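Local coordinates for adenosine monophosphate-protein transferase (Sulfolobus tokodaii, PDB 2EKM) that is of unproven function but belongs to the adenosine-specific kinase family and may bind adenosine or a related adenine nucleotide, at residues G15-I20 and N90-N95; Q22-K27 and V103-R108; P41-G46 and I86-G91; I47-A52 and A80-V85; P116-V121 and G132-Y137. All blocks are in the same frame, centred on the assembly; numbering follows the deposited sequence.

Contact 1 (G15-I20 and N90-N95)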
# COMPACT_ATOMS: atom_id res chain seq x y z
N GLY A 15 11.63 -4.80 -22.73
CA GLY A 15 12.29 -3.51 -22.58
C GLY A 15 11.56 -2.53 -21.67
O GLY A 15 12.14 -1.54 -21.23
N THR A 16 10.29 -2.79 -21.39
CA THR A 16 9.53 -1.88 -20.54
C THR A 16 9.24 -2.45 -19.16
O THR A 16 9.41 -3.65 -18.90
CB THR A 16 8.17 -1.51 -21.16
OG1 THR A 16 7.31 -2.65 -21.14
CG2 THR A 16 8.34 -1.02 -22.59
N ASN A 17 8.80 -1.56 -18.28
CA ASN A 17 8.42 -1.91 -16.92
C ASN A 17 7.11 -1.18 -16.70
O ASN A 17 6.89 -0.10 -17.25
CB ASN A 17 9.47 -1.42 -15.93
CG ASN A 17 10.55 -2.44 -15.65
OD1 ASN A 17 10.41 -3.28 -14.76
ND2 ASN A 17 11.64 -2.38 -16.42
N VAL A 18 6.22 -1.78 -15.92
CA VAL A 18 4.94 -1.14 -15.65
C VAL A 18 4.81 -0.94 -14.15
O VAL A 18 5.27 -1.76 -13.36
CB VAL A 18 3.76 -1.99 -16.19
CG1 VAL A 18 3.61 -3.27 -15.37
CG2 VAL A 18 2.48 -1.17 -16.17
N ILE A 19 4.21 0.18 -13.76
CA ILE A 19 3.98 0.51 -12.36
C ILE A 19 2.50 0.86 -12.25
O ILE A 19 2.01 1.78 -12.92
CB ILE A 19 4.82 1.72 -11.90
CG1 ILE A 19 6.31 1.38 -12.01
CG2 ILE A 19 4.48 2.06 -10.45
CD1 ILE A 19 7.22 2.56 -11.73
N ILE A 20 1.78 0.13 -11.41
CA ILE A 20 0.35 0.35 -11.23
C ILE A 20 0.03 0.68 -9.78
O ILE A 20 0.53 0.03 -8.86
CB ILE A 20 -0.44 -0.90 -11.67
CG1 ILE A 20 -0.03 -1.30 -13.09
CG2 ILE A 20 -1.94 -0.61 -11.62
CD1 ILE A 20 -0.64 -2.60 -13.58
N ASN A 90 14.02 2.66 -20.98
CA ASN A 90 15.29 3.37 -20.89
C ASN A 90 15.47 3.88 -19.46
O ASN A 90 15.99 4.97 -19.22
CB ASN A 90 15.34 4.53 -21.89
CG ASN A 90 16.74 5.03 -22.13
OD1 ASN A 90 17.69 4.25 -22.14
ND2 ASN A 90 16.89 6.33 -22.35
N GLY A 91 15.02 3.06 -18.52
CA GLY A 91 15.10 3.37 -17.10
C GLY A 91 14.43 2.22 -16.37
O GLY A 91 13.82 1.36 -17.00
N PHE A 92 14.54 2.20 -15.04
CA PHE A 92 13.95 1.13 -14.25
C PHE A 92 13.12 1.63 -13.08
O PHE A 92 13.29 2.76 -12.62
CB PHE A 92 15.05 0.21 -13.72
CG PHE A 92 15.97 -0.33 -14.79
CD1 PHE A 92 15.53 -1.31 -15.67
CD2 PHE A 92 17.27 0.14 -14.91
CE1 PHE A 92 16.37 -1.83 -16.66
CE2 PHE A 92 18.13 -0.36 -15.89
CZ PHE A 92 17.68 -1.35 -16.77
N PRO A 93 12.19 0.80 -12.59
CA PRO A 93 11.33 1.16 -11.46
C PRO A 93 12.07 1.73 -10.25
O PRO A 93 11.62 2.71 -9.65
CB PRO A 93 10.61 -0.14 -11.15
CG PRO A 93 10.39 -0.70 -12.52
CD PRO A 93 11.75 -0.48 -13.18
N ILE A 94 13.21 1.14 -9.89
CA ILE A 94 13.95 1.65 -8.73
C ILE A 94 14.42 3.08 -8.95
O ILE A 94 14.75 3.78 -7.99
CB ILE A 94 15.17 0.76 -8.36
CG1 ILE A 94 16.14 0.65 -9.54
CG2 ILE A 94 14.70 -0.62 -7.91
CD1 ILE A 94 17.41 -0.10 -9.19
N ASN A 95 14.45 3.51 -10.21
CA ASN A 95 14.87 4.88 -10.51
C ASN A 95 13.81 5.88 -10.06
O ASN A 95 14.13 7.00 -9.66
CB ASN A 95 15.06 5.10 -12.02
CG ASN A 95 16.20 4.29 -12.61
OD1 ASN A 95 17.15 3.89 -11.92
ND2 ASN A 95 16.13 4.06 -13.91
O HOH W 1 14.34 -0.10 -21.48
O HOH W 2 12.03 -0.27 -18.44
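Asn17 lies across the ring of Pro93 at about a right angle and meets it with every side-chain atom. Its CB is 3.6 Å from Pro93 CG. One step out, Asn17 CG is 3.4 Å from Pro93 CD, and at the end OD1 comes to 3.4 Å from Pro93 CG. The other branch, ND2, reaches the edge of the Phe92 ring, 4.1 Å from CD1, with the amide turned 84° against that ring. Asn17 CG stands roughly opposite the carbonyl carbon (chi1 -91°), which swings the amide over the proline. A water accepts from Asn17 ND2 at 2.9 Å and lies 2.8 Å from Gly91 O, to which it can donate. A second water joins the backbones further along, giving a proton to Gly15 O at 2.6 Å and taking one from Asn90 N at 2.8 Å. Beyond Asn17, Ile19 CD1 adds a looser apolar touch on Pro93 CB. Cut back to an alanine, Asn17 would probably leave the flank of Pro93 poorly covered and the bridging water without its amide donor. His24 of the second subunit also packs on Pro93, and a glycerol, probably from the crystallisation liquor, lies beside Phe92. The arrangement is a helix-on-sheet contact of an alpha/beta fold, with Pro93, at the weakly bonded start of helix 93-101, set against strand 16-22 of the five-stranded antiparallel sheet.

Contact 2 (Q22-K27 and V103-R108); sequences QSHFIK and VEEVVR
Gln22 O takes two backbone protons, from Val107 N at 2.8 Å and from Arg108 N at 3.3 Å, both arriving from one face of its carbonyl plane. In return Gln22 N donates to Arg108 O at 2.8 Å. The side chains add a second link: Arg108 brings NE (3.2 Å) and NH2 (3.1 Å) to Gln22 OE1, which lies at the guanidinium edge, while the amide is turned 70° to the guanidinium plane. NE comes from above the amide carbonyl plane, NH2 from nearer to it. Gln22 NE2 is satisfied by Phe110 O of the third subunit. A leucine in place of Arg108 has neither nitrogen, and Gln22 OE1 would probably be left without these mates and the amide held less firmly. Ser23 OG is bonded to Thr28 OG1, with a weak, unsettled approach to Glu105 O. Further along, Lys27, bent at its last two torsions, puts NZ 2.7 Å from Glu104 OE2 and 2.8 Å from Glu105 OE2, the latter a weak bond. Asp31 is a third anionic partner, so the lysine probably offsets closely gathered negative charge. Two residues, Val107 and Arg108, thus face the single Gln22: a classic beta bulge where strand 108-113 begins.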
# COMPACT_ATOMS: atom_id res chain seq x y z
N GLN A 22 -2.76 3.42 -7.03
CA GLN A 22 -4.02 4.09 -6.78
C GLN A 22 -3.74 5.52 -6.33
O GLN A 22 -2.81 5.76 -5.55
CB GLN A 22 -4.79 3.35 -5.70
CG GLN A 22 -6.19 3.86 -5.45
CD GLN A 22 -6.85 3.11 -4.32
OE1 GLN A 22 -6.75 1.88 -4.23
NE2 GLN A 22 -7.54 3.83 -3.43
N SER A 23 -4.55 6.45 -6.81
CA SER A 23 -4.37 7.85 -6.48
C SER A 23 -5.74 8.53 -6.36
O SER A 23 -6.77 7.87 -6.24
CB SER A 23 -3.56 8.52 -7.60
OG SER A 23 -3.25 9.86 -7.27
N HIS A 24 -5.74 9.86 -6.36
CA HIS A 24 -6.97 10.63 -6.29
C HIS A 24 -6.68 12.04 -6.80
O HIS A 24 -5.52 12.45 -6.84
CB HIS A 24 -7.49 10.69 -4.85
CG HIS A 24 -6.77 11.68 -3.98
ND1 HIS A 24 -7.32 12.89 -3.63
CD2 HIS A 24 -5.53 11.64 -3.43
CE1 HIS A 24 -6.45 13.56 -2.89
NE2 HIS A 24 -5.36 12.82 -2.75
N PHE A 25 -7.73 12.75 -7.19
CA PHE A 25 -7.61 14.12 -7.71
C PHE A 25 -6.97 14.14 -9.10
O PHE A 25 -6.00 13.42 -9.36
CB PHE A 25 -6.80 15.01 -6.76
CG PHE A 25 -6.97 16.49 -7.02
CD1 PHE A 25 -8.18 16.99 -7.49
CD2 PHE A 25 -5.93 17.37 -6.79
CE1 PHE A 25 -8.35 18.36 -7.73
CE2 PHE A 25 -6.08 18.75 -7.03
CZ PHE A 25 -7.29 19.24 -7.50
N ILE A 26 -7.52 14.97 -9.97
CA ILE A 26 -7.04 15.10 -11.34
C ILE A 26 -5.57 15.54 -11.44
O ILE A 26 -4.91 15.24 -12.44
CB ILE A 26 -7.93 16.10 -12.14
CG1 ILE A 26 -7.61 16.01 -13.63
CG2 ILE A 26 -7.69 17.51 -11.64
CD1 ILE A 26 -7.91 14.67 -14.23
N LYS A 27 -5.07 16.22 -10.42
CA LYS A 27 -3.69 16.70 -10.42
C LYS A 27 -2.67 15.55 -10.44
O LYS A 27 -1.47 15.77 -10.63
CB LYS A 27 -3.43 17.61 -9.20
CG LYS A 27 -2.12 18.41 -9.30
CD LYS A 27 -2.12 19.64 -8.39
CE LYS A 27 -2.00 19.29 -6.91
NZ LYS A 27 -0.63 18.79 -6.54
N VAL A 103 4.43 11.34 -4.31
CA VAL A 103 3.48 12.23 -4.97
C VAL A 103 2.30 12.36 -4.02
O VAL A 103 1.69 11.36 -3.65
CB VAL A 103 3.03 11.65 -6.33
CG1 VAL A 103 1.83 12.43 -6.86
CG2 VAL A 103 4.18 11.73 -7.33
N GLU A 104 1.98 13.59 -3.63
CA GLU A 104 0.90 13.85 -2.68
C GLU A 104 -0.48 13.27 -2.98
O GLU A 104 -1.29 13.13 -2.06
CB GLU A 104 0.78 15.36 -2.39
CG GLU A 104 0.61 16.25 -3.62
CD GLU A 104 0.56 17.72 -3.24
OE1 GLU A 104 1.21 18.08 -2.24
OE2 GLU A 104 -0.09 18.52 -3.95
N GLU A 105 -0.77 12.95 -4.24
CA GLU A 105 -2.05 12.36 -4.61
C GLU A 105 -2.04 10.84 -4.48
O GLU A 105 -3.05 10.20 -4.24
CB GLU A 105 -2.35 12.76 -6.05
CG GLU A 105 -2.94 14.17 -6.16
CD GLU A 105 -1.84 15.15 -6.50
OE1 GLU A 105 -0.80 14.71 -6.97
OE2 GLU A 105 -2.03 16.34 -6.28
N VAL A 106 -0.86 10.24 -4.67
CA VAL A 106 -0.72 8.79 -4.62
C VAL A 106 -1.12 8.18 -3.27
O VAL A 106 -0.62 8.58 -2.23
CB VAL A 106 0.74 8.37 -4.98
CG1 VAL A 106 0.94 6.87 -4.78
CG2 VAL A 106 1.04 8.75 -6.42
N VAL A 107 -2.02 7.21 -3.31
CA VAL A 107 -2.48 6.54 -2.10
C VAL A 107 -1.63 5.30 -1.82
O VAL A 107 -1.25 5.03 -0.67
CB VAL A 107 -3.96 6.12 -2.24
CG1 VAL A 107 -4.42 5.37 -1.00
CG2 VAL A 107 -4.83 7.35 -2.45
N ARG A 108 -1.33 4.56 -2.87
CA ARG A 108 -0.52 3.35 -2.75
C ARG A 108 -0.16 2.82 -4.13
O ARG A 108 -0.72 3.26 -5.14
CB ARG A 108 -1.28 2.27 -1.99
CG ARG A 108 -2.63 1.93 -2.60
CD ARG A 108 -3.24 0.72 -1.91
NE ARG A 108 -4.65 0.59 -2.23
CZ ARG A 108 -5.38 -0.47 -1.94
NH1 ARG A 108 -4.84 -1.50 -1.31
NH2 ARG A 108 -6.67 -0.49 -2.26

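Contact 3 (P41-G46 and I86-G91); sequences PHLKFG and IYIKNG
Lys44 and Lys89 form one hydrogen-bonded antiparallel pair, Lys44 N reaching Lys89 O at 3.2 Å and Lys89 N reaching Lys44 O at 3.0 Å. Gly46 and Tyr87 form the next, with Gly46 N to Tyr87 O at 2.9 Å and Tyr87 N to Gly46 O at 3.0 Å. Between them Phe45 and Ile88 are the non-hydrogen-bonded pair, where CA-H groups supplement the ladder: Ile88 CA makes a bent CA-H...O contact with Lys44 O, 3.2 Å away. One side-chain bond extends the join past the strand ends. Asn90 ND2 donates to His42 O at 2.9 Å, coming from well above the carbonyl plane; CG opposite the backbone N (chi1 -163°) carries the amide across to His42. Apolar contact is concentrated around Ile88. Leu43 CD1 reaches back to Ile88 CB at 4.0 Å and also rests near Gly91 CA, while the Phe45 side chain touches Ile88 CG2 through its CB, 3.9 Å away, and its ring leads away from 86-91 toward Leu36 and Ala37 of helix 28-37. A side chain on Gly91 would run into Leu43 CD1. The Tyr87 hydroxyl is bonded to Thr74 OG1 and Glu11 O. Lys44 and Tyr87 pack against helix 65-78, whereas Leu43, Phe45, Ile86 and Ile88 face helices 28-37 and 93-101; in the sheet itself, strand 57-62 flanks 44-50 and strand 16-22 flanks 83-89.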
# COMPACT_ATOMS: atom_id res chain seq x y z
N PRO A 41 16.83 13.05 -17.79
CA PRO A 41 16.54 13.61 -19.12
C PRO A 41 16.38 12.55 -20.21
O PRO A 41 16.07 12.88 -21.36
CB PRO A 41 17.74 14.52 -19.37
CG PRO A 41 18.86 13.79 -18.68
CD PRO A 41 18.22 13.34 -17.38
N HIS A 42 16.56 11.28 -19.86
CA HIS A 42 16.45 10.23 -20.89
C HIS A 42 15.33 9.21 -20.61
O HIS A 42 15.01 8.37 -21.45
CB HIS A 42 17.80 9.51 -20.98
CG HIS A 42 18.86 10.43 -21.52
ND1 HIS A 42 18.69 11.19 -22.63
CD2 HIS A 42 20.15 10.63 -21.03
CE1 HIS A 42 19.87 11.83 -22.81
NE2 HIS A 42 20.76 11.52 -21.86
N LEU A 43 14.69 9.28 -19.45
CA LEU A 43 13.61 8.34 -19.17
C LEU A 43 12.44 8.57 -20.12
O LEU A 43 12.05 9.70 -20.37
CB LEU A 43 13.11 8.50 -17.72
CG LEU A 43 11.96 7.56 -17.34
CD1 LEU A 43 12.49 6.13 -17.19
CD2 LEU A 43 11.33 8.03 -16.03
N LYS A 44 11.90 7.48 -20.66
CA LYS A 44 10.74 7.54 -21.55
C LYS A 44 9.59 6.99 -20.72
O LYS A 44 9.74 5.96 -20.05
CB LYS A 44 10.95 6.67 -22.79
CG LYS A 44 12.19 7.01 -23.60
CD LYS A 44 12.19 8.48 -24.02
CE LYS A 44 13.48 8.83 -24.75
NZ LYS A 44 13.56 10.28 -25.08
N PHE A 45 8.45 7.66 -20.76
CA PHE A 45 7.33 7.18 -19.97
C PHE A 45 5.95 7.56 -20.51
O PHE A 45 5.81 8.47 -21.32
CB PHE A 45 7.49 7.70 -18.53
CG PHE A 45 7.57 9.20 -18.43
CD1 PHE A 45 6.42 9.98 -18.35
CD2 PHE A 45 8.81 9.85 -18.44
CE1 PHE A 45 6.50 11.37 -18.28
CE2 PHE A 45 8.90 11.24 -18.37
CZ PHE A 45 7.74 12.00 -18.29
N GLY A 46 4.95 6.81 -20.06
CA GLY A 46 3.57 7.03 -20.44
C GLY A 46 2.74 6.89 -19.18
O GLY A 46 2.97 5.96 -18.39
N ILE A 86 1.66 3.41 -15.11
CA ILE A 86 2.85 4.02 -15.68
C ILE A 86 3.70 2.97 -16.40
O ILE A 86 3.94 1.89 -15.87
CB ILE A 86 3.76 4.66 -14.59
CG1 ILE A 86 3.02 5.78 -13.85
CG2 ILE A 86 5.02 5.21 -15.23
CD1 ILE A 86 3.80 6.34 -12.67
N TYR A 87 4.12 3.31 -17.61
CA TYR A 87 4.99 2.44 -18.39
C TYR A 87 6.27 3.23 -18.59
O TYR A 87 6.21 4.42 -18.91
CB TYR A 87 4.36 2.12 -19.75
CG TYR A 87 3.41 0.94 -19.73
CD1 TYR A 87 3.88 -0.36 -19.92
CD2 TYR A 87 2.05 1.12 -19.52
CE1 TYR A 87 3.02 -1.45 -19.89
CE2 TYR A 87 1.17 0.04 -19.48
CZ TYR A 87 1.67 -1.24 -19.67
OH TYR A 87 0.81 -2.32 -19.63
N ILE A 88 7.41 2.59 -18.39
CA ILE A 88 8.69 3.27 -18.57
C ILE A 88 9.66 2.42 -19.37
O ILE A 88 9.58 1.19 -19.37
CB ILE A 88 9.36 3.63 -17.21
CG1 ILE A 88 9.66 2.36 -16.42
CG2 ILE A 88 8.47 4.58 -16.43
CD1 ILE A 88 10.41 2.60 -15.11
N LYS A 89 10.59 3.09 -20.05
CA LYS A 89 11.61 2.43 -20.80
C LYS A 89 12.86 3.27 -20.74
O LYS A 89 12.83 4.46 -20.44
CB LYS A 89 11.12 2.32 -22.24
CG LYS A 89 11.88 1.27 -23.05
CD LYS A 89 11.60 1.41 -24.54
CE LYS A 89 10.88 2.72 -24.86
NZ LYS A 89 11.09 3.07 -26.27
N ASN A 90 14.02 2.66 -20.98
CA ASN A 90 15.29 3.37 -20.89
C ASN A 90 15.47 3.88 -19.46
O ASN A 90 15.99 4.97 -19.22
CB ASN A 90 15.34 4.53 -21.89
CG ASN A 90 16.74 5.03 -22.13
OD1 ASN A 90 17.69 4.25 -22.14
ND2 ASN A 90 16.89 6.33 -22.35
N GLY A 91 15.02 3.06 -18.52
CA GLY A 91 15.10 3.37 -17.10
C GLY A 91 14.43 2.22 -16.37
O GLY A 91 13.82 1.36 -17.00

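Contact 4 (I47-A52 and A80-V85)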
# COMPACT_ATOMS: atom_id res chain seq x y z
N ILE A 47 1.77 7.78 -18.99
CA ILE A 47 0.94 7.78 -17.79
C ILE A 47 -0.56 7.78 -18.07
O ILE A 47 -1.03 8.52 -18.93
CB ILE A 47 1.21 9.03 -16.93
CG1 ILE A 47 2.70 9.13 -16.61
CG2 ILE A 47 0.37 8.99 -15.65
CD1 ILE A 47 3.14 10.53 -16.19
N ALA A 48 -1.31 6.96 -17.34
CA ALA A 48 -2.76 6.91 -17.49
C ALA A 48 -3.36 6.94 -16.09
O ALA A 48 -2.84 6.32 -15.16
CB ALA A 48 -3.17 5.63 -18.21
N PHE A 49 -4.46 7.69 -15.94
CA PHE A 49 -5.15 7.83 -14.66
C PHE A 49 -6.66 7.73 -14.85
O PHE A 49 -7.23 8.41 -15.70
CB PHE A 49 -4.79 9.17 -14.02
CG PHE A 49 -5.60 9.49 -12.79
CD1 PHE A 49 -5.47 8.72 -11.63
CD2 PHE A 49 -6.47 10.58 -12.78
CE1 PHE A 49 -6.21 9.03 -10.49
CE2 PHE A 49 -7.22 10.89 -11.65
CZ PHE A 49 -7.09 10.12 -10.50
N CYS A 50 -7.31 6.89 -14.05
CA CYS A 50 -8.75 6.70 -14.15
C CYS A 50 -9.59 7.68 -13.33
O CYS A 50 -9.87 7.43 -12.15
CB CYS A 50 -9.12 5.27 -13.77
SG CYS A 50 -8.47 3.98 -14.88
N GLU A 51 -9.98 8.79 -13.94
CA GLU A 51 -10.84 9.76 -13.26
C GLU A 51 -12.08 8.95 -12.89
O GLU A 51 -12.65 8.26 -13.75
CB GLU A 51 -11.19 10.89 -14.22
CG GLU A 51 -12.24 11.85 -13.72
CD GLU A 51 -12.57 12.92 -14.73
OE1 GLU A 51 -12.73 12.58 -15.93
OE2 GLU A 51 -12.66 14.10 -14.35
N ALA A 52 -12.50 9.02 -11.64
CA ALA A 52 -13.63 8.21 -11.17
C ALA A 52 -14.98 8.91 -11.01
O ALA A 52 -15.93 8.31 -10.51
CB ALA A 52 -13.25 7.53 -9.85
N ALA A 80 -10.76 0.26 -13.03
CA ALA A 80 -11.11 0.61 -11.66
C ALA A 80 -10.84 2.08 -11.36
O ALA A 80 -9.73 2.57 -11.56
CB ALA A 80 -10.33 -0.27 -10.69
N GLY A 81 -11.87 2.78 -10.88
CA GLY A 81 -11.71 4.19 -10.56
C GLY A 81 -10.48 4.53 -9.74
O GLY A 81 -10.12 3.80 -8.81
N HIS A 82 -9.84 5.64 -10.09
CA HIS A 82 -8.64 6.15 -9.42
C HIS A 82 -7.35 5.33 -9.54
O HIS A 82 -6.38 5.55 -8.81
CB HIS A 82 -8.95 6.44 -7.94
CG HIS A 82 -9.57 7.78 -7.72
ND1 HIS A 82 -9.71 8.72 -8.72
CD2 HIS A 82 -10.05 8.37 -6.59
CE1 HIS A 82 -10.25 9.82 -8.23
NE2 HIS A 82 -10.46 9.64 -6.94
N THR A 83 -7.35 4.39 -10.48
CA THR A 83 -6.17 3.57 -10.73
C THR A 83 -5.25 4.35 -11.68
O THR A 83 -5.72 5.02 -12.60
CB THR A 83 -6.55 2.24 -11.44
OG1 THR A 83 -7.46 1.50 -10.62
CG2 THR A 83 -5.30 1.40 -11.69
N PHE A 84 -3.95 4.29 -11.43
CA PHE A 84 -3.01 4.95 -12.33
C PHE A 84 -2.05 3.88 -12.84
O PHE A 84 -1.75 2.91 -12.13
CB PHE A 84 -2.29 6.13 -11.65
CG PHE A 84 -1.26 5.73 -10.61
CD1 PHE A 84 0.00 5.30 -10.99
CD2 PHE A 84 -1.54 5.87 -9.26
CE1 PHE A 84 0.98 5.01 -10.03
CE2 PHE A 84 -0.58 5.59 -8.29
CZ PHE A 84 0.69 5.16 -8.68
N VAL A 85 -1.61 4.05 -14.08
CA VAL A 85 -0.70 3.11 -14.71
C VAL A 85 0.44 3.86 -15.36
O VAL A 85 0.22 4.85 -16.07
CB VAL A 85 -1.42 2.27 -15.81
CG1 VAL A 85 -0.42 1.36 -16.52
CG2 VAL A 85 -2.54 1.45 -15.19
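Ala80 O, against which Cys50 CB rests at 3.5 Å, is gripped twice from one face of its carbonyl plane, by Thr83 OG1 at 2.7 Å and by Thr83 N at 3.2 Å. The backbone bond closes a type II turn from Ala80 to Thr83, which the hydroxyl reinforces, leading into strand 83-89. The turn is tied to 47-52 by His82 N, which donates to Cys50 O at 2.7 Å, and by Cys50 N, which meets Thr83 O at 2.9 Å, nearly along the C=O axis. Further along the strands Ala48 and Val85 exchange two backbone bonds. Phe49 extends opposite its backbone N (chi1 172°), which lays its ring alongside that of His82. The planes are only 18° apart but slid so far, with centroids 5.5 Å apart, that they barely overlap. One face of His82 receives a CH-pi contact from Ala52 CB, 4.1 Å from the ring centroid. Gly81 lies close enough that a CB there would collide with that of Ala52. The ring edge of Phe49 also borders Phe84 CB. Asp135 of the third subunit packs on Ala52 and His82. Within the chain, Ala48, Cys50 and Val85 face helix 65-78, while Ile47 and Phe49 lie against helix 28-37, and strand 57-62 runs along the outer side of 44-50.

Contact 5 (P116-V121 and G132-Y137); sequences PLQVLV and GVVDGY
Gln118 and Val134 form the central hydrogen-bonded pair, with Val134 N to Gln118 O at 2.8 Å and Gln118 N to Val134 O at 3.1 Å. Leu120 N donates to Gly132 O at 2.8 Å, and Gly136 N to Pro116 O at 3.1 Å. Pro116 O also accepts from Gln126 NE2 of the second subunit. Apolar contacts gather on the face bearing Leu117, Val119 and Val133. Leu117 extends opposite its backbone N (chi1 178°), and its CD1 leans across onto Val133 CB at 3.8 Å and alongside Asp135 CB at 4.1 Å. Val119 CG2 meets Val133 CG1 at 4.2 Å. On the reverse face Leu120 CD2 touches Val134 CG2, beside the Gln118 chain. At the open end Pro116 CG approaches Tyr137 OH at 3.6 Å, proline and tyrosine crossing at about a right angle. Gly132 adopts backbone angles that would jam a CB against the preceding carbonyl. The Asp135 carboxylate is satisfied outside the two segments: OD2 is hydrogen-bonded to His82 ND1 of the second subunit, OD1 to Thr113 OG1. The whole is an antiparallel beta hairpin, 117-123 with 128-135, built into a three-stranded sheet at the subunit interface.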
# COMPACT_ATOMS: atom_id res chain seq x y z
N PRO A 116 5.65 -11.33 -16.02
CA PRO A 116 4.28 -11.52 -16.43
C PRO A 116 3.38 -11.07 -15.28
O PRO A 116 3.62 -11.45 -14.13
CB PRO A 116 4.12 -13.05 -16.69
CG PRO A 116 5.50 -13.39 -17.18
CD PRO A 116 6.39 -12.61 -16.23
N LEU A 117 2.39 -10.23 -15.55
CA LEU A 117 1.57 -9.68 -14.47
C LEU A 117 0.07 -9.74 -14.68
O LEU A 117 -0.44 -9.46 -15.76
CB LEU A 117 1.97 -8.22 -14.23
CG LEU A 117 1.21 -7.42 -13.17
CD1 LEU A 117 1.63 -7.86 -11.78
CD2 LEU A 117 1.49 -5.92 -13.36
N GLN A 118 -0.64 -10.11 -13.61
CA GLN A 118 -2.09 -10.18 -13.62
C GLN A 118 -2.60 -9.24 -12.52
O GLN A 118 -2.05 -9.21 -11.42
CB GLN A 118 -2.58 -11.60 -13.32
CG GLN A 118 -2.44 -12.60 -14.45
CD GLN A 118 -2.87 -13.99 -14.02
OE1 GLN A 118 -3.32 -14.80 -14.83
NE2 GLN A 118 -2.72 -14.28 -12.73
N VAL A 119 -3.65 -8.49 -12.83
CA VAL A 119 -4.24 -7.59 -11.85
C VAL A 119 -5.60 -8.18 -11.49
O VAL A 119 -6.40 -8.48 -12.37
CB VAL A 119 -4.42 -6.16 -12.41
CG1 VAL A 119 -5.11 -5.28 -11.38
CG2 VAL A 119 -3.06 -5.57 -12.77
N LEU A 120 -5.83 -8.38 -10.19
CA LEU A 120 -7.07 -8.95 -9.69
C LEU A 120 -8.05 -7.82 -9.41
O LEU A 120 -7.79 -6.96 -8.57
CB LEU A 120 -6.79 -9.76 -8.43
CG LEU A 120 -5.71 -10.84 -8.60
CD1 LEU A 120 -5.34 -11.43 -7.26
CD2 LEU A 120 -6.20 -11.91 -9.56
N VAL A 121 -9.18 -7.83 -10.11
CA VAL A 121 -10.18 -6.78 -9.96
C VAL A 121 -11.53 -7.28 -9.47
O VAL A 121 -12.14 -8.16 -10.07
CB VAL A 121 -10.38 -6.06 -11.31
CG1 VAL A 121 -11.31 -4.87 -11.14
CG2 VAL A 121 -9.03 -5.61 -11.87
N GLY A 132 -5.53 -6.83 -5.70
CA GLY A 132 -4.19 -7.38 -5.68
C GLY A 132 -3.66 -7.68 -7.07
O GLY A 132 -4.28 -7.35 -8.08
N VAL A 133 -2.49 -8.32 -7.12
CA VAL A 133 -1.87 -8.68 -8.38
C VAL A 133 -1.14 -10.01 -8.24
O VAL A 133 -0.82 -10.44 -7.14
CB VAL A 133 -0.84 -7.63 -8.85
CG1 VAL A 133 -1.48 -6.25 -8.94
CG2 VAL A 133 0.34 -7.60 -7.88
N VAL A 134 -0.89 -10.66 -9.38
CA VAL A 134 -0.12 -11.89 -9.39
C VAL A 134 1.13 -11.47 -10.16
O VAL A 134 1.12 -11.37 -11.38
CB VAL A 134 -0.84 -13.04 -10.15
CG1 VAL A 134 0.04 -14.30 -10.12
CG2 VAL A 134 -2.18 -13.32 -9.50
N ASP A 135 2.19 -11.19 -9.41
CA ASP A 135 3.45 -10.74 -9.98
C ASP A 135 4.42 -11.91 -10.12
O ASP A 135 5.01 -12.36 -9.14
CB ASP A 135 4.07 -9.68 -9.07
CG ASP A 135 5.26 -8.98 -9.71
OD1 ASP A 135 5.80 -9.52 -10.70
OD2 ASP A 135 5.65 -7.91 -9.22
N GLY A 136 4.58 -12.39 -11.34
CA GLY A 136 5.50 -13.49 -11.56
C GLY A 136 4.96 -14.82 -11.07
O GLY A 136 3.75 -15.01 -10.95
N TYR A 137 5.88 -15.73 -10.74
CA TYR A 137 5.49 -17.06 -10.31
C TYR A 137 5.76 -17.38 -8.85
O TYR A 137 6.39 -16.60 -8.13
CB TYR A 137 6.19 -18.08 -11.21
CG TYR A 137 5.95 -17.82 -12.69
CD1 TYR A 137 4.72 -18.11 -13.28
CD2 TYR A 137 6.93 -17.22 -13.48
CE1 TYR A 137 4.48 -17.83 -14.62
CE2 TYR A 137 6.70 -16.92 -14.83
CZ TYR A 137 5.46 -17.23 -15.39
OH TYR A 137 5.21 -16.95 -16.71

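Overall arrangement
From the N terminus, strand 16-22 opens contact 1, and the loop after it opens contact 2. Contact 1 closes first, at the start of helix 93-101, and contact 2 only after that helix, so the two loops cross. Contacts 3 and 4 zip strands 44-50 and 83-89 together; both fall within the span of contact 2, with contact 4 lying within the span of contact 3. Contact 3 ends on Asn90 and Gly91, which contact 1 shares. Ser23 N, close to His82 O, stitches contact 2 to contact 4. Contact 5 follows in series, a local hairpin of the three-stranded sheet, whose Leu117 and Val119 pack on Val18 and Ile20 of the five-stranded one.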